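Alkylhalidase CmlS (PDB 3I3L) is a flavin-dependent halogenase of chloramphenicol biosynthesis in Streptomyces venezuelae that carries its FAD on a covalent flavin-aspartate bond. Local coordinates at residues E365-E368 and Q369-F373; F377-F380 and A381-E385; A453-N456 and P457-R461. One frame throughout, in Å; residues are numbered along the deposited sequence.

Contact 1: E365-E368 and Q369-F373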
loop_
_atom_site.group_PDB
_atom_site.type_symbol
_atom_site.label_atom_id
_atom_site.label_comp_id
_atom_site.label_asym_id
_atom_site.label_seq_id
_atom_site.Cartn_x
_atom_site.Cartn_y
_atom_site.Cartn_z
ATOM N N GLU A 365 -4.797 -8.905 4.605
ATOM C CA GLU A 365 -5.906 -8.275 3.938
ATOM C C GLU A 365 -5.425 -7.111 3.071
ATOM O O GLU A 365 -5.951 -6.933 1.981
ATOM C CB GLU A 365 -6.931 -7.756 4.944
ATOM C CG GLU A 365 -7.647 -8.923 5.660
ATOM C CD GLU A 365 -8.838 -8.492 6.519
ATOM O OE1 GLU A 365 -8.956 -7.266 6.820
ATOM O OE2 GLU A 365 -9.634 -9.402 6.865
ATOM N N ALA A 366 -4.438 -6.337 3.542
ATOM C CA ALA A 366 -3.850 -5.248 2.701
ATOM C C ALA A 366 -3.223 -5.827 1.431
ATOM O O ALA A 366 -3.447 -5.313 0.312
ATOM C CB ALA A 366 -2.869 -4.475 3.455
ATOM N N TYR A 367 -2.492 -6.931 1.596
ATOM C CA TYR A 367 -1.736 -7.549 0.500
ATOM C C TYR A 367 -2.719 -8.115 -0.555
ATOM O O TYR A 367 -2.604 -7.842 -1.742
ATOM C CB TYR A 367 -0.841 -8.696 1.019
ATOM C CG TYR A 367 -0.176 -9.409 -0.112
ATOM C CD1 TYR A 367 0.990 -8.879 -0.690
ATOM C CD2 TYR A 367 -0.733 -10.596 -0.667
ATOM C CE1 TYR A 367 1.629 -9.502 -1.765
ATOM C CE2 TYR A 367 -0.078 -11.242 -1.772
ATOM C CZ TYR A 367 1.107 -10.652 -2.293
ATOM O OH TYR A 367 1.772 -11.233 -3.361
ATOM N N GLU A 368 -3.675 -8.904 -0.089
ATOM C CA GLU A 368 -4.607 -9.589 -0.934
ATOM C C GLU A 368 -5.500 -8.617 -1.719
ATOM O O GLU A 368 -5.883 -8.882 -2.857
ATOM C CB GLU A 368 -5.433 -10.601 -0.120
ATOM C CG GLU A 368 -4.715 -11.988 -0.035
ATOM C CD GLU A 368 -5.415 -12.993 0.916
ATOM O OE1 GLU A 368 -6.612 -12.806 1.223
ATOM O OE2 GLU A 368 -4.763 -13.977 1.349
ATOM N N GLN A 369 -5.805 -7.476 -1.151
ATOM C CA GLN A 369 -6.727 -6.623 -1.819
ATOM C C GLN A 369 -5.979 -5.663 -2.791
ATOM O O GLN A 369 -6.538 -5.201 -3.791
ATOM C CB GLN A 369 -7.552 -5.876 -0.788
ATOM C CG GLN A 369 -7.193 -4.430 -0.646
ATOM C CD GLN A 369 -8.119 -3.742 0.339
ATOM O OE1 GLN A 369 -8.775 -4.417 1.167
ATOM N NE2 GLN A 369 -8.203 -2.397 0.249
ATOM N N TYR A 370 -4.721 -5.359 -2.510
ATOM C CA TYR A 370 -3.937 -4.685 -3.483
ATOM C C TYR A 370 -3.773 -5.608 -4.726
ATOM O O TYR A 370 -3.778 -5.129 -5.885
ATOM C CB TYR A 370 -2.558 -4.329 -2.930
ATOM C CG TYR A 370 -1.728 -3.674 -3.947
ATOM C CD1 TYR A 370 -1.966 -2.322 -4.300
ATOM C CD2 TYR A 370 -0.715 -4.380 -4.637
ATOM C CE1 TYR A 370 -1.210 -1.699 -5.306
ATOM C CE2 TYR A 370 0.057 -3.759 -5.662
ATOM C CZ TYR A 370 -0.193 -2.419 -5.981
ATOM O OH TYR A 370 0.577 -1.744 -6.942
ATOM N N HIS A 371 -3.627 -6.904 -4.468
ATOM C CA HIS A 371 -3.408 -7.917 -5.527
ATOM C C HIS A 371 -4.657 -8.030 -6.397
ATOM O O HIS A 371 -4.541 -8.029 -7.596
ATOM C CB HIS A 371 -3.131 -9.251 -4.820
ATOM C CG HIS A 371 -2.755 -10.399 -5.712
ATOM N ND1 HIS A 371 -3.674 -11.102 -6.473
ATOM C CD2 HIS A 371 -1.570 -11.034 -5.883
ATOM C CE1 HIS A 371 -3.064 -12.095 -7.102
ATOM N NE2 HIS A 371 -1.786 -12.080 -6.758
ATOM N N GLN A 372 -5.831 -8.175 -5.787
ATOM C CA GLN A 372 -7.116 -8.243 -6.511
ATOM C C GLN A 372 -7.328 -7.017 -7.395
ATOM O O GLN A 372 -7.828 -7.096 -8.503
ATOM C CB GLN A 372 -8.295 -8.350 -5.525
ATOM C CG GLN A 372 -9.354 -7.194 -5.729
ATOM C CD GLN A 372 -10.097 -6.694 -4.416
ATOM O OE1 GLN A 372 -9.909 -5.537 -3.981
ATOM N NE2 GLN A 372 -10.914 -7.565 -3.807
ATOM N N PHE A 373 -6.920 -5.878 -6.893
ATOM C CA PHE A 373 -7.124 -4.623 -7.546
ATOM C C PHE A 373 -6.220 -4.559 -8.743
ATOM O O PHE A 373 -6.652 -4.266 -9.859
ATOM C CB PHE A 373 -6.745 -3.559 -6.548
ATOM C CG PHE A 373 -7.008 -2.169 -6.982
ATOM C CD1 PHE A 373 -5.974 -1.386 -7.435
ATOM C CD2 PHE A 373 -8.299 -1.605 -6.844
ATOM C CE1 PHE A 373 -6.236 -0.028 -7.818
ATOM C CE2 PHE A 373 -8.562 -0.274 -7.179
ATOM C CZ PHE A 373 -7.551 0.518 -7.673
#
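H371 lies one turn beyond Y367 on the same helix, and its side chain meets the earlier turn from CB outward. CB rests on two carbonyl oxygens at once, with E368 O at 3.4 Å and Y367 O at an equal distance. The imidazole CG stands anti to the backbone N (chi1 -175°), the same choice Y367 makes for its phenol ring (chi1 174°); both rings lean toward the C-terminal end of the helix, which brings Y367 OH up beside the imidazole. CD2 then comes within 4.2 Å of Y367 OH, a loose touch in which the two side chains pass at a slant. At the tip, NE2 is hydrogen-bonded to D200, while the H371 ring also meets that of Y203. Y370 points another way: its CB packs against A366 O at 3.5 Å, and its hydroxyl reaches D321 O and F324 N. On the exposed side, CB of Q369 sits 3.4 Å from E365 O, and the carboxylate of E365 turns back to a salt bridge with R361. The main chain joins the two turns through four i to i+4 bonds, the straightest being Q372 N to E368 O (3.0 Å, 165°). This is regular alpha-helix, part of the long helix 352-382, whose buried Y370 packs on the loop of T320, L323 and Q326 that leads past the FAD-binding S325.

Contact 2: F377-F380 and A381-E385; sequences FYTF and ASFTE
S382 folds its hydroxyl back onto the preceding turn, where OG donates to T379 O at 2.6 Å. A chi1 of 71° places OG between the backbone N and the carbonyl carbon, a rotamer from which a helical serine can reach the carbonyl three residues back; OG comes to the oxygen well off the line of the C=O bond (120°) and somewhat out of the carbonyl plane. The same oxygen takes a second, weak bond from S382 N, whose better acceptor is Y378 O at 3.0 Å. A third neighbour is the ring of F383: T379 O lies over one of its faces, 3.3 Å from CD2. F383 is swung into this position with CG beside its own backbone N (chi1 -69°), and its CE2 and CZ come to 4.1 Å from CG2 of T379, the two side chains crossing at a slant. The threonine can offer that methyl because CG2 is anti to its backbone N, while OG1 is held by A375 O and I396 N. Here helix 352-382 runs out: the regular bond from A381 N to F377 O still belongs to it, whereas T384 N turns back to A381 O, three residues earlier. Water 1 links the two segments, donating to F380 O and lying 2.5 Å from T384 OG1, which also bonds to Q100 N. Outside, R403 of helix 400-406 bonds S382 OG and packs beside T379 and F383, while F377 and F380 pack against A432 and I436 of helix 430-439.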
loop_
_atom_site.group_PDB
_atom_site.type_symbol
_atom_site.label_atom_id
_atom_site.label_comp_id
_atom_site.label_asym_id
_atom_site.label_seq_id
_atom_site.Cartn_x
_atom_site.Cartn_y
_atom_site.Cartn_z
ATOM N N PHE A 377 -6.612 -3.776 -13.009
ATOM C CA PHE A 377 -5.824 -2.886 -13.857
ATOM C C PHE A 377 -5.076 -3.592 -14.971
ATOM O O PHE A 377 -5.152 -3.152 -16.117
ATOM C CB PHE A 377 -4.891 -1.958 -13.086
ATOM C CG PHE A 377 -5.588 -0.810 -12.495
ATOM C CD1 PHE A 377 -6.224 -0.919 -11.256
ATOM C CD2 PHE A 377 -5.638 0.393 -13.176
ATOM C CE1 PHE A 377 -6.905 0.175 -10.701
ATOM C CE2 PHE A 377 -6.303 1.476 -12.631
ATOM C CZ PHE A 377 -6.943 1.358 -11.384
ATOM N N TYR A 378 -4.368 -4.684 -14.657
ATOM C CA TYR A 378 -3.667 -5.393 -15.726
ATOM C C TYR A 378 -4.679 -5.893 -16.812
ATOM O O TYR A 378 -4.431 -5.770 -17.995
ATOM C CB TYR A 378 -2.802 -6.531 -15.207
ATOM C CG TYR A 378 -1.491 -6.078 -14.651
ATOM C CD1 TYR A 378 -0.676 -5.239 -15.359
ATOM C CD2 TYR A 378 -1.059 -6.473 -13.401
ATOM C CE1 TYR A 378 0.547 -4.823 -14.870
ATOM C CE2 TYR A 378 0.203 -6.041 -12.891
ATOM C CZ TYR A 378 0.960 -5.208 -13.635
ATOM O OH TYR A 378 2.204 -4.747 -13.174
ATOM N N THR A 379 -5.808 -6.472 -16.381
ATOM C CA THR A 379 -6.819 -6.911 -17.327
ATOM C C THR A 379 -7.308 -5.788 -18.284
ATOM O O THR A 379 -7.510 -6.044 -19.473
ATOM C CB THR A 379 -7.994 -7.585 -16.605
ATOM O OG1 THR A 379 -7.444 -8.626 -15.810
ATOM C CG2 THR A 379 -8.989 -8.210 -17.614
ATOM N N PHE A 380 -7.480 -4.568 -17.773
ATOM C CA PHE A 380 -7.938 -3.447 -18.618
ATOM C C PHE A 380 -6.936 -3.108 -19.669
ATOM O O PHE A 380 -7.313 -2.835 -20.832
ATOM C CB PHE A 380 -8.218 -2.159 -17.809
ATOM C CG PHE A 380 -9.308 -2.320 -16.812
ATOM C CD1 PHE A 380 -10.373 -3.194 -17.071
ATOM C CD2 PHE A 380 -9.288 -1.615 -15.609
ATOM C CE1 PHE A 380 -11.391 -3.367 -16.132
ATOM C CE2 PHE A 380 -10.324 -1.765 -14.675
ATOM C CZ PHE A 380 -11.366 -2.641 -14.935
ATOM N N ALA A 381 -5.665 -3.105 -19.298
ATOM C CA ALA A 381 -4.638 -2.828 -20.316
ATOM C C ALA A 381 -4.497 -3.960 -21.334
ATOM O O ALA A 381 -4.082 -3.718 -22.471
ATOM C CB ALA A 381 -3.302 -2.548 -19.700
ATOM N N SER A 382 -4.833 -5.177 -20.917
ATOM C CA SER A 382 -4.638 -6.347 -21.763
ATOM C C SER A 382 -5.580 -6.333 -22.998
ATOM O O SER A 382 -5.278 -6.979 -24.006
ATOM C CB SER A 382 -4.784 -7.651 -20.986
ATOM O OG SER A 382 -6.151 -7.866 -20.643
ATOM N N PHE A 383 -6.673 -5.578 -22.914
ATOM C CA PHE A 383 -7.600 -5.440 -24.036
ATOM C C PHE A 383 -6.994 -4.678 -25.206
ATOM O O PHE A 383 -7.371 -4.895 -26.365
ATOM C CB PHE A 383 -8.893 -4.770 -23.576
ATOM C CG PHE A 383 -9.705 -5.648 -22.658
ATOM C CD1 PHE A 383 -10.065 -6.937 -23.062
ATOM C CD2 PHE A 383 -10.093 -5.205 -21.409
ATOM C CE1 PHE A 383 -10.816 -7.778 -22.223
ATOM C CE2 PHE A 383 -10.830 -6.061 -20.554
ATOM C CZ PHE A 383 -11.184 -7.332 -20.962
ATOM N N THR A 384 -6.029 -3.801 -24.930
ATOM C CA THR A 384 -5.422 -3.057 -26.005
ATOM C C THR A 384 -3.934 -3.302 -26.141
ATOM O O THR A 384 -3.302 -2.742 -27.040
ATOM C CB THR A 384 -5.700 -1.575 -25.923
ATOM O OG1 THR A 384 -5.221 -1.083 -24.674
ATOM C CG2 THR A 384 -7.244 -1.326 -26.067
ATOM N N GLU A 385 -3.373 -4.148 -25.286
ATOM C CA GLU A 385 -1.963 -4.509 -25.479
ATOM C C GLU A 385 -1.888 -5.918 -26.099
ATOM O O GLU A 385 -2.820 -6.688 -25.960
ATOM C CB GLU A 385 -1.171 -4.429 -24.135
ATOM C CG GLU A 385 -0.958 -3.009 -23.618
ATOM C CD GLU A 385 0.037 -2.184 -24.438
ATOM O OE1 GLU A 385 0.739 -2.723 -25.338
ATOM O OE2 GLU A 385 0.129 -0.947 -24.204
HETATM O O HOH W 1 -6.813 -1.012 -22.789
#

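Contact 3: A453-N456 and P457-R461; sequences AELN and PARVR
L455 O and N456 O accept the i+4 amides of R459 and V460, at 3.2 and 3.0 Å, the first nearly straight (166°) and in the carbonyl plane, and mark the start of alpha-helix after the short 3-10 segment that includes A453 and E454. P457 suits the first turn, where a main-chain N-H would have no helical acceptor one turn back; its CD packs on E454 O at 3.4 Å. Water 2 joins the two parts, donating to E454 O and accepting from A458 N. The long side chain is R459, which heads back over the first turn. Its chain is extended from CG to NE (chi2 -180°), carrying the guanidinium past L455, where NH2 lies 3.4 Å from CD1 and 3.9 Å from CB. ND2 of N456 stands at the guanidinium edge, in its plane, 3.8 Å from NE; the amide itself is turned 65° to that plane. Shortening R459 to an alanine would probably strip L455 CB and CD1 of the cover its guanidinium gives and leave the N456 amide freer to turn. E454 is engaged outside the contact, its OE1 in a salt bridge with R443 and hydrogen-bonded to Q442 N, its OE2 to S451 N. The contact thus opens helix 456-471 at the surface, following the loop that comes from helix 430-439, with L455 tucked against F450 of that loop.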
loop_
_atom_site.group_PDB
_atom_site.type_symbol
_atom_site.label_atom_id
_atom_site.label_comp_id
_atom_site.label_asym_id
_atom_site.label_seq_id
_atom_site.Cartn_x
_atom_site.Cartn_y
_atom_site.Cartn_z
ATOM N N ALA A 453 -9.276 20.036 -11.736
ATOM C CA ALA A 453 -10.677 20.444 -11.689
ATOM C C ALA A 453 -11.513 19.871 -12.849
ATOM O O ALA A 453 -12.733 19.671 -12.704
ATOM C CB ALA A 453 -10.776 21.978 -11.622
ATOM N N GLU A 454 -10.875 19.569 -13.983
ATOM C CA GLU A 454 -11.603 18.929 -15.089
ATOM C C GLU A 454 -12.075 17.509 -14.693
ATOM O O GLU A 454 -12.901 16.907 -15.368
ATOM C CB GLU A 454 -10.741 18.893 -16.341
ATOM C CG GLU A 454 -9.855 17.610 -16.472
ATOM C CD GLU A 454 -8.861 17.703 -17.608
ATOM O OE1 GLU A 454 -8.677 16.690 -18.349
ATOM O OE2 GLU A 454 -8.244 18.785 -17.761
ATOM N N LEU A 455 -11.582 16.994 -13.562
ATOM C CA LEU A 455 -12.002 15.668 -13.080
ATOM C C LEU A 455 -13.231 15.768 -12.194
ATOM O O LEU A 455 -13.829 14.744 -11.861
ATOM C CB LEU A 455 -10.864 15.014 -12.254
ATOM C CG LEU A 455 -9.534 14.791 -12.988
ATOM C CD1 LEU A 455 -8.589 14.003 -12.058
ATOM C CD2 LEU A 455 -9.719 14.074 -14.318
ATOM N N ASN A 456 -13.554 16.987 -11.738
ATOM C CA ASN A 456 -14.637 17.153 -10.755
ATOM C C ASN A 456 -15.995 16.665 -11.206
ATOM O O ASN A 456 -16.762 16.195 -10.396
ATOM C CB ASN A 456 -14.751 18.602 -10.239
ATOM C CG ASN A 456 -13.647 18.936 -9.274
ATOM O OD1 ASN A 456 -13.263 20.104 -9.050
ATOM N ND2 ASN A 456 -13.091 17.910 -8.722
ATOM N N PRO A 457 -16.320 16.792 -12.502
ATOM C CA PRO A 457 -17.658 16.349 -12.863
ATOM C C PRO A 457 -17.816 14.850 -12.755
ATOM O O PRO A 457 -18.862 14.365 -12.257
ATOM C CB PRO A 457 -17.803 16.834 -14.338
ATOM C CG PRO A 457 -16.930 18.048 -14.406
ATOM C CD PRO A 457 -15.703 17.591 -13.584
ATOM N N ALA A 458 -16.803 14.098 -13.218
ATOM C CA ALA A 458 -16.923 12.627 -13.146
ATOM C C ALA A 458 -16.932 12.191 -11.668
ATOM O O ALA A 458 -17.674 11.282 -11.271
ATOM C CB ALA A 458 -15.807 11.902 -13.958
ATOM N N ARG A 459 -16.160 12.881 -10.834
ATOM C CA ARG A 459 -16.228 12.581 -9.388
ATOM C C ARG A 459 -17.636 12.731 -8.888
ATOM O O ARG A 459 -18.174 11.857 -8.191
ATOM C CB ARG A 459 -15.380 13.528 -8.567
ATOM C CG ARG A 459 -13.911 13.231 -8.585
ATOM C CD ARG A 459 -13.090 14.244 -7.713
ATOM N NE ARG A 459 -11.767 14.387 -8.296
ATOM C CZ ARG A 459 -10.828 13.422 -8.274
ATOM N NH1 ARG A 459 -11.027 12.233 -7.651
ATOM N NH2 ARG A 459 -9.662 13.640 -8.861
ATOM N N VAL A 460 -18.212 13.892 -9.197
ATOM C CA VAL A 460 -19.451 14.255 -8.581
ATOM C C VAL A 460 -20.532 13.325 -9.087
ATOM O O VAL A 460 -21.431 12.927 -8.356
ATOM C CB VAL A 460 -19.770 15.729 -8.841
ATOM C CG1 VAL A 460 -21.299 15.951 -8.862
ATOM C CG2 VAL A 460 -19.091 16.551 -7.771
ATOM N N ARG A 461 -20.416 12.992 -10.352
ATOM C CA ARG A 461 -21.321 12.110 -11.005
ATOM C C ARG A 461 -21.305 10.726 -10.322
ATOM O O ARG A 461 -22.360 10.058 -10.183
ATOM C CB ARG A 461 -20.872 11.999 -12.447
ATOM C CG ARG A 461 -21.577 11.014 -13.234
ATOM C CD ARG A 461 -21.814 11.496 -14.672
ATOM N NE ARG A 461 -22.966 10.741 -15.213
ATOM C CZ ARG A 461 -24.015 10.320 -14.488
ATOM N NH1 ARG A 461 -24.091 10.592 -13.176
ATOM N NH2 ARG A 461 -25.011 9.643 -15.078
HETATM O O HOH W 2 -14.561 14.633 -15.334
#

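How the contacts relate
Contacts 1 and 2 are successive parts of helix 352-382, their centres about 18 Å apart, the first within its course and the second at its C-terminal end. F373 and F377, one from each, bring their rings together and both meet F324, while Y370 OH bonds to the main-chain O of D321 and Y378 OH to its OD2. The flavin lies beyond this line, not in contact with it: the side chain of Y370 is about 9 Å from FAD, that of Y378 about 11 Å from it and about 10 Å from the side chain of covalently linked D297. Contact 3 stands apart, its centre about 27 Å from contact 1's and about 24 Å from contact 2's. Helix 430-439, which packs on contact 2, precedes the loop into contact 3.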